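Local coordinates for protein BCL9 homolog (Drosophila melanogaster, PDB 3ZPV), which takes part in Wnt signal transduction as a nuclear transcriptional coactivator of the BCL9 family, represented here by its HD1 domain, at residues T12-K17 / I31-T36. Sequence-based numbering, arbitrary orientation.
Sequences TQLANK and IAYHCT
L14 turns its two methyls to two rings, CD1 to Y33 and CD2 to H34. Its CD1 lies 3.9 Å from Y33 CE2, at the ring edge and near the ring plane. Its CD2 lies 3.8 Å from H34 CD2 and approaches that ring obliquely. The leucine and histidine side chains cross at about a right angle. In both Y33 and H34 the ring is set anti to the backbone N (chi1 171° and -166°), which carries the two rings to the leucine from successive positions of one helix.

K17 meets Y33 through the base of its side chain. K17 CB sits 3.4 Å from Y33 OH, and the carbonyl carbon of K17 lies over one face of the phenol, offset toward the rim. The rest of the lysine chain runs on extended, and its end leads away from the contact. Swapping Y33 for an alanine is likely to open a gap beside L14 CD1 and K17 CB, leaving L14 with H34 as the main contact between 12-17 and 31-36.

No hydrogen bond joins the two segments. H34 NE2 hydrogen-bonds to V9 O, and the imidazole also packs edge-to-face with F8 and F10. The short helix axes cross at 116° and come no closer than 10.3 Å, so side chains bridge the space. T12 and N16 hydrogen-bond to the chain of another protein, consistent with HD1 binding the Pygo PHD finger. Within HD1, this surface contact sets helix 30-35 against helix 12-23, with strand 8-10 touching both.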
loop_
_atom_site.group_PDB
_atom_site.type_symbol
_atom_site.label_atom_id
_atom_site.label_comp_id
_atom_site.label_asym_id
_atom_site.label_seq_id
_atom_site.Cartn_x
_atom_site.Cartn_y
_atom_site.Cartn_z
ATOM N N THR L 12 -1.787 -5.431 -2.413
ATOM C CA THR L 12 -3.134 -4.886 -2.364
ATOM C C THR L 12 -4.060 -5.845 -1.640
ATOM O O THR L 12 -4.841 -5.447 -0.769
ATOM C CB THR L 12 -3.688 -4.624 -3.764
ATOM O OG1 THR L 12 -2.942 -3.575 -4.378
ATOM C CG2 THR L 12 -5.200 -4.233 -3.723
ATOM N N GLN L 13 -3.967 -7.118 -1.990
ATOM C CA GLN L 13 -4.848 -8.136 -1.408
ATOM C C GLN L 13 -4.656 -8.202 0.094
ATOM O O GLN L 13 -5.613 -8.192 0.867
ATOM C CB GLN L 13 -4.554 -9.482 -2.060
ATOM C CG GLN L 13 -5.556 -10.600 -1.794
ATOM C CD GLN L 13 -4.907 -11.941 -2.217
ATOM O OE1 GLN L 13 -4.502 -11.947 -3.333
ATOM N NE2 GLN L 13 -4.730 -13.008 -1.382
ATOM N N LEU L 14 -3.403 -8.277 0.507
ATOM C CA LEU L 14 -3.076 -8.374 1.925
ATOM C C LEU L 14 -3.505 -7.098 2.700
ATOM O O LEU L 14 -4.032 -7.194 3.801
ATOM C CB LEU L 14 -1.586 -8.640 2.094
ATOM C CG LEU L 14 -1.161 -9.208 3.446
ATOM C CD1 LEU L 14 -1.777 -10.577 3.661
ATOM C CD2 LEU L 14 0.358 -9.291 3.529
ATOM N N ALA L 15 -3.325 -5.927 2.102
ATOM C CA ALA L 15 -3.752 -4.702 2.755
ATOM C C ALA L 15 -5.275 -4.654 2.907
ATOM O O ALA L 15 -5.784 -4.205 3.933
ATOM C CB ALA L 15 -3.256 -3.480 1.986
ATOM N N ASN L 16 -5.984 -5.078 1.866
ATOM C CA ASN L 16 -7.442 -5.138 1.896
ATOM C C ASN L 16 -7.957 -6.084 2.972
ATOM O O ASN L 16 -8.873 -5.721 3.725
ATOM C CB ASN L 16 -8.000 -5.517 0.514
ATOM C CG ASN L 16 -8.067 -4.330 -0.437
ATOM O OD1 ASN L 16 -8.006 -3.165 -0.017
ATOM N ND2 ASN L 16 -8.158 -4.620 -1.716
ATOM N N LYS L 17 -7.368 -7.277 3.076
ATOM C CA LYS L 17 -7.767 -8.217 4.129
ATOM C C LYS L 17 -7.429 -7.707 5.516
ATOM O O LYS L 17 -8.234 -7.838 6.450
ATOM C CB LYS L 17 -7.148 -9.597 3.913
ATOM C CG LYS L 17 -8.020 -10.478 3.044
ATOM C CD LYS L 17 -7.305 -11.710 2.499
ATOM C CE LYS L 17 -8.199 -12.313 1.401
ATOM N NZ LYS L 17 -7.553 -13.378 0.601
ATOM N N ILE L 31 -0.580 -4.078 11.015
ATOM C CA ILE L 31 0.729 -4.658 11.347
ATOM C C ILE L 31 0.522 -5.897 12.189
ATOM O O ILE L 31 1.119 -6.934 11.934
ATOM C CB ILE L 31 1.652 -3.650 12.076
ATOM C CG1 ILE L 31 1.927 -2.417 11.206
ATOM C CG2 ILE L 31 2.975 -4.291 12.439
ATOM C CD1 ILE L 31 2.478 -2.691 9.821
ATOM N N ALA L 32 -0.348 -5.799 13.182
ATOM C CA ALA L 32 -0.706 -6.964 13.996
ATOM C C ALA L 32 -1.205 -8.117 13.123
ATOM O O ALA L 32 -0.851 -9.287 13.349
ATOM C CB ALA L 32 -1.754 -6.585 15.036
ATOM N N TYR L 33 -2.033 -7.782 12.136
ATOM C CA TYR L 33 -2.564 -8.781 11.210
ATOM C C TYR L 33 -1.452 -9.438 10.412
ATOM O O TYR L 33 -1.449 -10.646 10.203
ATOM C CB TYR L 33 -3.581 -8.138 10.262
ATOM C CG TYR L 33 -4.031 -9.031 9.112
ATOM C CD1 TYR L 33 -5.060 -9.938 9.270
ATOM C CD2 TYR L 33 -3.435 -8.942 7.866
ATOM C CE1 TYR L 33 -5.471 -10.748 8.229
ATOM C CE2 TYR L 33 -3.844 -9.748 6.810
ATOM C CZ TYR L 33 -4.858 -10.661 7.001
ATOM O OH TYR L 33 -5.266 -11.487 5.960
ATOM N N HIS L 34 -0.517 -8.618 9.946
ATOM C CA HIS L 34 0.601 -9.077 9.117
ATOM C C HIS L 34 1.450 -10.108 9.868
ATOM O O HIS L 34 1.838 -11.115 9.280
ATOM C CB HIS L 34 1.462 -7.878 8.707
ATOM C CG HIS L 34 2.432 -8.148 7.597
ATOM N ND1 HIS L 34 3.578 -8.899 7.769
ATOM C CD2 HIS L 34 2.447 -7.725 6.310
ATOM C CE1 HIS L 34 4.245 -8.949 6.627
ATOM N NE2 HIS L 34 3.584 -8.239 5.727
ATOM N N CYS L 35 1.685 -9.868 11.151
ATOM C CA CYS L 35 2.521 -10.736 11.989
ATOM C C CYS L 35 1.992 -12.149 12.160
ATOM O O CYS L 35 2.762 -13.069 12.445
ATOM C CB CYS L 35 2.697 -10.138 13.378
ATOM S SG CYS L 35 3.784 -8.708 13.354
ATOM N N THR L 36 0.687 -12.316 11.977
ATOM C CA THR L 36 0.043 -13.630 11.977
ATOM C C THR L 36 -0.272 -14.106 10.532
ATOM O O THR L 36 -1.301 -14.719 10.302
ATOM C CB THR L 36 -1.270 -13.580 12.792
ATOM O OG1 THR L 36 -2.279 -12.925 12.010
ATOM C CG2 THR L 36 -1.071 -12.825 14.128
#